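Local coordinates for nitrogenase molybdenum-iron protein alpha chain (Clostridium pasteurianum, PDB 4WES), which forms, with the beta chain, the molybdenum-iron component of nitrogenase, which reduces dinitrogen to ammonium at an iron-sulfur-molybdenum cluster, at residues E433-D436 / G437-L440; T245-K248 / V249-D253; L308-R311 / T312-I316; S173-G176 / Y177-V180. One frame throughout, in Å; residues are numbered along the deposited sequence.

Interaction 1 of 4, residues E433-D436 / G437-L440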
loop_
_atom_site.group_PDB
_atom_site.type_symbol
_atom_site.label_atom_id
_atom_site.label_comp_id
_atom_site.label_asym_id
_atom_site.label_seq_id
_atom_site.Cartn_x
_atom_site.Cartn_y
_atom_site.Cartn_z
ATOM N N GLU A 433 -20.454 -43.052 10.746
ATOM C CA GLU A 433 -21.099 -41.783 11.043
ATOM C C GLU A 433 -21.876 -41.215 9.862
ATOM O O GLU A 433 -22.738 -40.365 10.043
ATOM C CB GLU A 433 -20.032 -40.782 11.520
ATOM C CG GLU A 433 -20.598 -39.487 12.067
ATOM C CD GLU A 433 -19.668 -38.772 13.017
ATOM O OE1 GLU A 433 -18.831 -39.437 13.643
ATOM O OE2 GLU A 433 -19.838 -37.549 13.134
ATOM N N MET A 434 -21.586 -41.676 8.653
ATOM C CA MET A 434 -22.203 -41.140 7.447
ATOM C C MET A 434 -23.603 -41.716 7.252
ATOM O O MET A 434 -23.938 -42.800 7.717
ATOM C CB MET A 434 -21.349 -41.489 6.249
ATOM C CG MET A 434 -19.999 -40.789 6.328
ATOM S SD MET A 434 -18.838 -41.205 5.007
ATOM C CE MET A 434 -19.651 -40.488 3.589
ATOM N N HIS A 435 -24.454 -40.962 6.597
ATOM C CA HIS A 435 -25.786 -41.497 6.421
ATOM C C HIS A 435 -25.897 -42.379 5.180
ATOM O O HIS A 435 -25.007 -42.450 4.350
ATOM C CB HIS A 435 -26.831 -40.401 6.477
ATOM C CG HIS A 435 -26.809 -39.481 5.313
ATOM N ND1 HIS A 435 -27.324 -39.841 4.078
ATOM C CD2 HIS A 435 -26.455 -38.180 5.206
ATOM C CE1 HIS A 435 -27.231 -38.809 3.249
ATOM N NE2 HIS A 435 -26.701 -37.792 3.907
ATOM N N ASP A 436 -27.001 -43.111 5.101
ATOM C CA ASP A 436 -27.207 -44.021 3.987
ATOM C C ASP A 436 -27.299 -43.243 2.675
ATOM O O ASP A 436 -27.814 -42.122 2.653
ATOM C CB ASP A 436 -28.471 -44.855 4.199
ATOM C CG ASP A 436 -28.301 -45.911 5.285
ATOM O OD1 ASP A 436 -27.149 -46.196 5.679
ATOM O OD2 ASP A 436 -29.334 -46.472 5.751
ATOM N N GLY A 437 -26.764 -43.831 1.606
ATOM C CA GLY A 437 -26.772 -43.221 0.280
ATOM C C GLY A 437 -25.611 -42.301 -0.067
ATOM O O GLY A 437 -25.581 -41.674 -1.116
ATOM N N THR A 438 -24.638 -42.242 0.839
ATOM C CA THR A 438 -23.448 -41.418 0.682
ATOM C C THR A 438 -22.301 -42.215 0.051
ATOM O O THR A 438 -22.321 -43.448 0.024
ATOM C CB THR A 438 -23.046 -40.797 2.043
ATOM O OG1 THR A 438 -22.742 -41.826 2.977
ATOM C CG2 THR A 438 -24.135 -39.869 2.531
ATOM N N ILE A 439 -21.302 -41.490 -0.434
ATOM C CA ILE A 439 -20.199 -42.101 -1.121
ATOM C C ILE A 439 -18.874 -41.744 -0.472
ATOM O O ILE A 439 -18.668 -40.617 -0.027
ATOM C CB ILE A 439 -20.220 -41.735 -2.627
ATOM C CG1 ILE A 439 -19.255 -42.566 -3.494
ATOM C CG2 ILE A 439 -20.046 -40.247 -2.846
ATOM C CD1 ILE A 439 -19.562 -42.454 -4.967
ATOM N N LEU A 440 -17.982 -42.739 -0.448
ATOM C CA LEU A 440 -16.636 -42.569 0.037
ATOM C C LEU A 440 -15.677 -42.742 -1.126
ATOM O O LEU A 440 -15.824 -43.669 -1.915
ATOM C CB LEU A 440 -16.340 -43.603 1.122
ATOM C CG LEU A 440 -17.147 -43.362 2.402
ATOM C CD1 LEU A 440 -18.482 -44.068 2.406
ATOM C CD2 LEU A 440 -16.364 -43.607 3.680
#
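The imidazole ring of H435 carries the methyl CG2 of T438 over one face. The methyl sits 3.5 Å from the ring centroid and 16° off the ring normal, so this is a CH-pi contact. Its nearest ring atom is CE1. At the ring edge, ND1 of H435 donates to the carbonyl O of D436 at 2.7 Å. That oxygen lies close to the ring plane, although ND1 itself stands above the plane of the carbonyl. NE2 is hydrogen-bonded to OD1 of D361 on strand 361-367. Bonds from both ring nitrogens would fix the rotation of the ring.

The other branch of T438 turns back to the chain. OG1 donates to the carbonyl O of H435 at 2.7 Å, in the carbonyl plane. With chi1 at 61°, OG1 stands between the backbone N and the carbonyl carbon of T438, and CG2 is left to face the imidazole. Both branches thus meet H435, OG1 at its carbonyl and CG2 at its ring, across a type II beta turn from H435 to T438. G437 fills the third position with a positive phi of 88°.

M434 packs beside the turn. Its chain bends at chi3, which brings CE to 3.4 Å from OG1 of T438. SD meets CD2 of L440 at 3.7 Å.

The turn links helix 430-433 to strand 439-441. M434 also touches M352 of helix 352-357 and A365 of strand 361-367. I439 and L440 enter the mixed sheet, where strand 439-441 runs between strands 25-27 and 361-367.

Interaction 2 of 4, residues T245-K248 / V249-D253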
loop_
_atom_site.group_PDB
_atom_site.type_symbol
_atom_site.label_atom_id
_atom_site.label_comp_id
_atom_site.label_asym_id
_atom_site.label_seq_id
_atom_site.Cartn_x
_atom_site.Cartn_y
_atom_site.Cartn_z
ATOM N N THR A 245 6.915 -28.809 24.028
ATOM C CA THR A 245 8.335 -28.855 24.300
ATOM C C THR A 245 8.827 -30.288 24.205
ATOM O O THR A 245 8.075 -31.260 24.442
ATOM C CB THR A 245 8.678 -28.325 25.703
ATOM O OG1 THR A 245 8.071 -29.181 26.666
ATOM C CG2 THR A 245 8.238 -26.893 25.853
ATOM N N TYR A 246 10.124 -30.424 23.935
ATOM C CA TYR A 246 10.748 -31.736 23.939
ATOM C C TYR A 246 10.557 -32.439 25.279
ATOM O O TYR A 246 10.235 -33.636 25.356
ATOM C CB TYR A 246 12.230 -31.564 23.587
ATOM C CG TYR A 246 12.996 -32.842 23.476
ATOM C CD1 TYR A 246 12.903 -33.636 22.346
ATOM C CD2 TYR A 246 13.855 -33.263 24.506
ATOM C CE1 TYR A 246 13.608 -34.799 22.212
ATOM C CE2 TYR A 246 14.581 -34.430 24.360
ATOM C CZ TYR A 246 14.463 -35.204 23.236
ATOM O OH TYR A 246 15.168 -36.366 23.132
ATOM N N GLU A 247 10.743 -31.695 26.380
ATOM C CA GLU A 247 10.617 -32.274 27.710
ATOM C C GLU A 247 9.209 -32.797 27.963
ATOM O O GLU A 247 9.038 -33.837 28.619
ATOM C CB GLU A 247 11.035 -31.242 28.738
ATOM C CG GLU A 247 10.918 -31.714 30.181
ATOM C CD GLU A 247 11.406 -30.646 31.112
ATOM O OE1 GLU A 247 10.561 -30.086 31.838
ATOM O OE2 GLU A 247 12.625 -30.372 31.108
ATOM N N LYS A 248 8.188 -32.111 27.469
ATOM C CA LYS A 248 6.833 -32.627 27.662
ATOM C C LYS A 248 6.650 -33.946 26.935
ATOM O O LYS A 248 5.976 -34.863 27.439
ATOM C CB LYS A 248 5.756 -31.602 27.283
ATOM C CG LYS A 248 5.647 -30.571 28.396
ATOM C CD LYS A 248 4.939 -29.290 28.129
ATOM C CE LYS A 248 3.487 -29.486 27.981
ATOM N NZ LYS A 248 2.693 -28.190 27.832
ATOM N N VAL A 249 7.198 -34.079 25.720
ATOM C CA VAL A 249 7.111 -35.355 25.055
ATOM C C VAL A 249 7.867 -36.438 25.843
ATOM O O VAL A 249 7.391 -37.573 25.984
ATOM C CB VAL A 249 7.588 -35.254 23.595
ATOM C CG1 VAL A 249 7.412 -36.569 22.874
ATOM C CG2 VAL A 249 6.841 -34.142 22.838
ATOM N N GLN A 250 9.034 -36.089 26.376
ATOM C CA GLN A 250 9.775 -37.037 27.229
ATOM C C GLN A 250 8.999 -37.531 28.429
ATOM O O GLN A 250 9.236 -38.635 28.905
ATOM C CB GLN A 250 11.064 -36.406 27.742
ATOM C CG GLN A 250 12.143 -36.210 26.698
ATOM C CD GLN A 250 13.408 -35.718 27.353
ATOM O OE1 GLN A 250 13.375 -34.676 28.027
ATOM N NE2 GLN A 250 14.492 -36.446 27.175
ATOM N N ASN A 251 8.077 -36.710 28.914
ATOM C CA ASN A 251 7.244 -37.053 30.048
ATOM C C ASN A 251 5.813 -37.443 29.674
ATOM O O ASN A 251 4.929 -37.453 30.530
ATOM C CB ASN A 251 7.254 -35.919 31.054
ATOM C CG ASN A 251 8.573 -35.800 31.761
ATOM O OD1 ASN A 251 8.901 -36.629 32.603
ATOM N ND2 ASN A 251 9.358 -34.815 31.397
ATOM N N ALA A 252 5.597 -37.883 28.432
ATOM C CA ALA A 252 4.259 -38.256 28.031
ATOM C C ALA A 252 3.722 -39.445 28.867
ATOM O O ALA A 252 2.517 -39.612 28.992
ATOM C CB ALA A 252 4.179 -38.590 26.553
ATOM N N ASP A 253 4.611 -40.267 29.443
ATOM C CA ASP A 253 4.167 -41.385 30.253
ATOM C C ASP A 253 3.555 -40.968 31.597
ATOM O O ASP A 253 3.019 -41.810 32.298
ATOM C CB ASP A 253 5.309 -42.384 30.481
ATOM C CG ASP A 253 6.525 -41.760 31.171
ATOM O OD1 ASP A 253 6.926 -40.632 30.818
ATOM O OD2 ASP A 253 7.072 -42.423 32.084
HETATM O O HOH W 1 15.115 -38.388 24.905
#
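Y246 and Q250 meet one helical turn apart. The amide carbon CD of Q250 lies 3.5 Å from CE2 of the Y246 ring, and the ring and amide planes are 39° apart. The approach is oblique. Q250 turns CG to the side of its backbone N (chi1 -71°) and stays extended beyond it, which lays the amide across CE2 of Y246.

The tight part is buried. V249 N donates to T245 O, and Q250 N donates to Y246 O at 2.9 Å. V249 itself packs on I197. N251 belongs here too. Its ND2 donates to the backbone O of E247 at 3.0 Å, from above the carbonyl plane, and its OD1 accepts from K203 N. Both ends of this amide are used. The bond from N251 N to E247 O is weak.

The solvent side is looser. It holds the exposed carboxylate of E247 and the partly exposed amide of Q250. A water lies 2.7 Å from OH of Y246 and accepts from NE2 of Q250 at 3.1 Å. The same hydroxyl is hydrogen-bonded to H170.

T245 begins the helix as its N-cap, with OG1 accepting from K248 N at 3.0 Å. N251 leaves helical geometry at the other end. This short capped helix, 246-250, lies in the connection that leads from strand 235-239 to strand 257-260 of a parallel sheet, a beta-alpha-beta crossover that passes strand 209-215.

Interaction 3 of 4, residues L308-R311 / T312-I316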
loop_
_atom_site.group_PDB
_atom_site.type_symbol
_atom_site.label_atom_id
_atom_site.label_comp_id
_atom_site.label_asym_id
_atom_site.label_seq_id
_atom_site.Cartn_x
_atom_site.Cartn_y
_atom_site.Cartn_z
ATOM N N LEU A 308 -15.007 -33.710 39.260
ATOM C CA LEU A 308 -14.731 -33.580 37.820
ATOM C C LEU A 308 -16.019 -33.688 37.030
ATOM O O LEU A 308 -16.248 -32.951 36.064
ATOM C CB LEU A 308 -13.784 -34.656 37.287
ATOM C CG LEU A 308 -12.282 -34.462 37.301
ATOM C CD1 LEU A 308 -11.661 -35.667 36.597
ATOM C CD2 LEU A 308 -11.877 -33.157 36.661
ATOM N N THR A 309 -16.866 -34.630 37.412
ATOM C CA THR A 309 -18.133 -34.786 36.726
ATOM C C THR A 309 -19.027 -33.546 36.840
ATOM O O THR A 309 -19.599 -33.056 35.848
ATOM C CB THR A 309 -18.837 -36.044 37.219
ATOM O OG1 THR A 309 -18.065 -37.186 36.831
ATOM C CG2 THR A 309 -20.241 -36.139 36.646
ATOM N N LYS A 310 -19.103 -33.007 38.055
ATOM C CA LYS A 310 -19.880 -31.812 38.316
ATOM C C LYS A 310 -19.361 -30.638 37.497
ATOM O O LYS A 310 -20.145 -29.927 36.853
ATOM C CB LYS A 310 -19.832 -31.483 39.814
ATOM C CG LYS A 310 -20.548 -30.198 40.215
ATOM C CD LYS A 310 -20.232 -29.818 41.658
ATOM C CE LYS A 310 -20.788 -28.466 42.050
ATOM N NZ LYS A 310 -22.170 -28.581 42.592
ATOM N N ARG A 311 -18.043 -30.423 37.525
ATOM C CA ARG A 311 -17.438 -29.308 36.811
ATOM C C ARG A 311 -17.604 -29.505 35.317
ATOM O O ARG A 311 -17.752 -28.540 34.584
ATOM C CB ARG A 311 -15.933 -29.165 37.132
ATOM C CG ARG A 311 -15.632 -28.469 38.422
ATOM C CD ARG A 311 -16.152 -27.035 38.398
ATOM N NE ARG A 311 -15.315 -26.171 37.584
ATOM C CZ ARG A 311 -15.742 -25.124 36.885
ATOM N NH1 ARG A 311 -14.878 -24.391 36.203
ATOM N NH2 ARG A 311 -17.020 -24.808 36.861
ATOM N N THR A 312 -17.552 -30.753 34.859
ATOM C CA THR A 312 -17.721 -31.052 33.426
ATOM C C THR A 312 -19.049 -30.468 32.942
ATOM O O THR A 312 -19.115 -29.738 31.944
ATOM C CB THR A 312 -17.635 -32.571 33.117
ATOM O OG1 THR A 312 -16.312 -33.033 33.367
ATOM C CG2 THR A 312 -17.954 -32.892 31.681
ATOM N N GLU A 313 -20.108 -30.768 33.671
ATOM C CA GLU A 313 -21.434 -30.296 33.264
ATOM C C GLU A 313 -21.577 -28.785 33.432
ATOM O O GLU A 313 -22.214 -28.127 32.607
ATOM C CB GLU A 313 -22.548 -31.082 33.961
ATOM C CG GLU A 313 -22.539 -32.548 33.569
ATOM C CD GLU A 313 -22.771 -32.763 32.089
ATOM O OE1 GLU A 313 -22.146 -33.663 31.517
ATOM O OE2 GLU A 313 -23.582 -32.039 31.479
ATOM N N GLU A 314 -20.995 -28.215 34.488
ATOM C CA GLU A 314 -21.037 -26.757 34.647
ATOM C C GLU A 314 -20.344 -26.067 33.477
ATOM O O GLU A 314 -20.858 -25.073 32.947
ATOM C CB GLU A 314 -20.362 -26.310 35.943
ATOM C CG GLU A 314 -21.143 -26.705 37.170
ATOM C CD GLU A 314 -20.408 -26.448 38.468
ATOM O OE1 GLU A 314 -19.197 -26.097 38.457
ATOM O OE2 GLU A 314 -21.086 -26.602 39.506
ATOM N N VAL A 315 -19.153 -26.545 33.113
ATOM C CA VAL A 315 -18.401 -25.912 32.044
ATOM C C VAL A 315 -19.089 -26.071 30.687
ATOM O O VAL A 315 -19.180 -25.112 29.928
ATOM C CB VAL A 315 -16.948 -26.428 32.026
ATOM C CG1 VAL A 315 -16.205 -25.964 30.790
ATOM C CG2 VAL A 315 -16.217 -25.969 33.298
ATOM N N ILE A 316 -19.599 -27.264 30.411
ATOM C CA ILE A 316 -20.369 -27.486 29.167
ATOM C C ILE A 316 -21.518 -26.474 29.097
ATOM O O ILE A 316 -21.704 -25.801 28.073
ATOM C CB ILE A 316 -20.890 -28.934 29.066
ATOM C CG1 ILE A 316 -19.738 -29.900 28.771
ATOM C CG2 ILE A 316 -21.963 -29.046 27.992
ATOM C CD1 ILE A 316 -20.111 -31.337 28.941
#
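A salt-bridge network of K310, R311 and E314 lies along the first turns of the long helix 306-334. NH2 of R311 donates to OE1 of E314 at 3.0 Å, with a nearly straight N-H...O angle of 168°. The oxygen lies in the guanidinium plane, at its edge, and uses the anti lone pair. The two side chains cross at about a right angle, and their flat groups are turned 60° apart. R311 reaches E314 because its chain bends at both chi2 and chi3.

The other carboxylate oxygen faces K310. CE of K310 is 3.2 Å from OE2 of E314, but NZ is 3.8 Å from it, a long salt bridge. Each oxygen of E314 thus has one basic partner, and the two positive charges would be expected to stabilise the carboxylate in its ionised form.

V315 lies over one face of the guanidinium, with CG2 3.6 Å from NH1 of R311. That NH1 also donates to the carbonyl O of K231, so R311 ties this helix to the end of helix 221-232.

On the buried side, T312 OG1 donates to the carbonyl O of L308 at 2.7 Å. T312 N donates to the same oxygen from the opposite face of its plane. V315 and T312 touch I232, and T312 also touches A300 of helix 289-303. This is the pattern of an amphipathic helix: threonine and valine face neighbouring helices, and i to i+3 and i to i+4 ion pairs line the outer side.

Interaction 4 of 4, residues S173-G176 / Y177-V180. With CLF (Fe(8)-S(7) cluster), chain H.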
loop_
_atom_site.group_PDB
_atom_site.type_symbol
_atom_site.label_atom_id
_atom_site.label_comp_id
_atom_site.label_asym_id
_atom_site.label_seq_id
_atom_site.Cartn_x
_atom_site.Cartn_y
_atom_site.Cartn_z
ATOM N N SER A 173 14.444 -41.944 9.103
ATOM C CA SER A 173 14.627 -42.373 7.717
ATOM C C SER A 173 13.303 -42.281 6.977
ATOM O O SER A 173 12.684 -43.278 6.658
ATOM C CB SER A 173 15.186 -43.772 7.664
ATOM O OG SER A 173 16.543 -43.774 8.058
ATOM N N CYS A 174 12.894 -41.045 6.733
ATOM C CA CYS A 174 11.619 -40.691 6.090
ATOM C C CYS A 174 11.785 -40.228 4.650
ATOM O O CYS A 174 11.090 -39.334 4.179
ATOM C CB CYS A 174 10.863 -39.691 6.929
ATOM S SG CYS A 174 11.806 -38.187 7.325
ATOM N N GLU A 175 12.684 -40.886 3.923
ATOM C CA GLU A 175 12.818 -40.618 2.497
ATOM C C GLU A 175 11.459 -40.610 1.810
ATOM O O GLU A 175 10.625 -41.467 2.058
ATOM C CB GLU A 175 13.723 -41.634 1.812
ATOM C CG GLU A 175 15.184 -41.601 2.178
ATOM C CD GLU A 175 15.601 -42.377 3.422
ATOM O OE1 GLU A 175 16.826 -42.602 3.524
ATOM O OE2 GLU A 175 14.757 -42.752 4.262
ATOM N N GLY A 176 11.256 -39.651 0.896
ATOM C CA GLY A 176 9.904 -39.395 0.413
ATOM C C GLY A 176 9.211 -40.491 -0.288
ATOM O O GLY A 176 7.989 -40.587 -0.216
ATOM N N TYR A 177 9.962 -41.357 -0.957
ATOM C CA TYR A 177 9.356 -42.454 -1.723
ATOM C C TYR A 177 8.914 -43.644 -0.883
ATOM O O TYR A 177 8.265 -44.551 -1.406
ATOM C CB TYR A 177 10.313 -42.956 -2.788
ATOM C CG TYR A 177 11.658 -43.385 -2.204
ATOM C CD1 TYR A 177 11.806 -44.601 -1.580
ATOM C CD2 TYR A 177 12.751 -42.548 -2.264
ATOM C CE1 TYR A 177 13.006 -44.998 -1.039
ATOM C CE2 TYR A 177 13.962 -42.915 -1.723
ATOM C CZ TYR A 177 14.089 -44.146 -1.102
ATOM O OH TYR A 177 15.307 -44.484 -0.571
ATOM N N LYS A 178 9.220 -43.617 0.425
ATOM C CA LYS A 178 8.818 -44.703 1.296
ATOM C C LYS A 178 7.312 -44.716 1.523
ATOM O O LYS A 178 6.658 -43.677 1.579
ATOM C CB LYS A 178 9.574 -44.642 2.594
ATOM C CG LYS A 178 11.039 -44.951 2.346
ATOM C CD LYS A 178 11.862 -45.006 3.596
ATOM C CE LYS A 178 13.256 -45.540 3.301
ATOM N NZ LYS A 178 14.096 -45.447 4.514
ATOM N N GLY A 179 6.747 -45.911 1.631
ATOM C CA GLY A 179 5.326 -46.034 1.661
ATOM C C GLY A 179 4.693 -45.447 0.404
ATOM O O GLY A 179 5.253 -45.532 -0.693
ATOM N N VAL A 180 3.508 -44.886 0.573
ATOM C CA VAL A 180 2.659 -44.452 -0.536
ATOM C C VAL A 180 2.098 -43.042 -0.364
ATOM O O VAL A 180 1.332 -42.604 -1.211
ATOM C CB VAL A 180 1.495 -45.439 -0.782
ATOM C CG1 VAL A 180 2.043 -46.805 -1.157
ATOM C CG2 VAL A 180 0.588 -45.580 0.411
HETATM FE FE1 CLF H . 11.363 -36.325 -1.817
HETATM FE FE2 CLF H . 9.951 -34.433 -2.631
HETATM FE FE3 CLF H . 9.255 -35.521 -0.188
HETATM FE FE4 CLF H . 11.500 -34.041 -0.540
HETATM S S1 CLF H . 12.428 -34.388 -2.712
HETATM S S2A CLF H . 9.083 -36.525 -2.273
HETATM S S4A CLF H . 9.352 -33.301 -0.711
HETATM S S3A CLF H . 11.406 -36.104 0.504
HETATM FE FE5 CLF H . 12.983 -31.132 -1.649
HETATM FE FE6 CLF H . 14.745 -32.401 -4.541
HETATM FE FE7 CLF H . 12.956 -30.331 -4.270
HETATM FE FE8 CLF H . 11.642 -32.675 -4.137
HETATM S S2B CLF H . 14.761 -30.781 -2.918
HETATM S S3B CLF H . 12.914 -31.985 -5.892
HETATM S S4B CLF H . 11.122 -30.763 -2.935
HETATM O O HOH W 2 17.131 -45.349 3.781
#
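E175 to K178 form a type I beta turn, closed by K178 N donating to the carbonyl O of E175 at 3.0 Å. The side chains of the same two residues meet beside the turn. NZ of K178 makes a salt bridge to OE2 of E175 at 2.8 Å. It approaches from above the carboxylate plane, 54° out of it. The K178 chain is extended beyond CG and runs alongside E175, pointing the same way. The E175 chain instead bends at chi2 (85°), which turns its carboxylate toward the amine.

A water bridges the same pair. It donates to OE1 of E175 at 2.8 Å and accepts from NZ of K178 at 3.1 Å. The carbonyl O of S173 adds a weak bond to NZ at 3.4 Å. The ammonium group is thus held by a carboxylate, a water and a backbone oxygen.

Y177 also lies alongside E175. CB of E175 sits over one face of its ring, 4.2 Å from the centroid, in a CH-pi contact. Y177 also packs on L107 of the beta chain.

G176 is part of the pocket of the eight-iron, seven-sulfur cluster (P-cluster). Its backbone is what meets the cluster, with N 3.6 Å from S3A. Cluster ligands C53 and C145 are close by. The salt bridge joins the first and last residues of the turn that carries G176 at the cluster. It would be expected to offset part of the charge of E175 next to the pocket and to hold E175 as the carboxylate.

Overall arrangement
The four contacts are separate local features of one alpha chain, and no two of them touch. Only interaction 4 belongs to a metal site. Its G176 lies in the pocket of the eight-iron, seven-sulfur cluster, about 11 Å from the bound homocitrate and about 13 Å from the iron-sulfur-molybdenum cluster. Interactions 1, 2 and 3 lie away from the annotated sites. Interactions 2 and 4 have the closest pair of nearest atoms, about 15 Å apart, with centres 26 Å apart. Interactions 3 and 4 are the farthest pair, with centres 45 Å apart on opposite sides of the chain's centre. Interactions 1 and 2 also lie on opposite sides, 39 Å apart between centres.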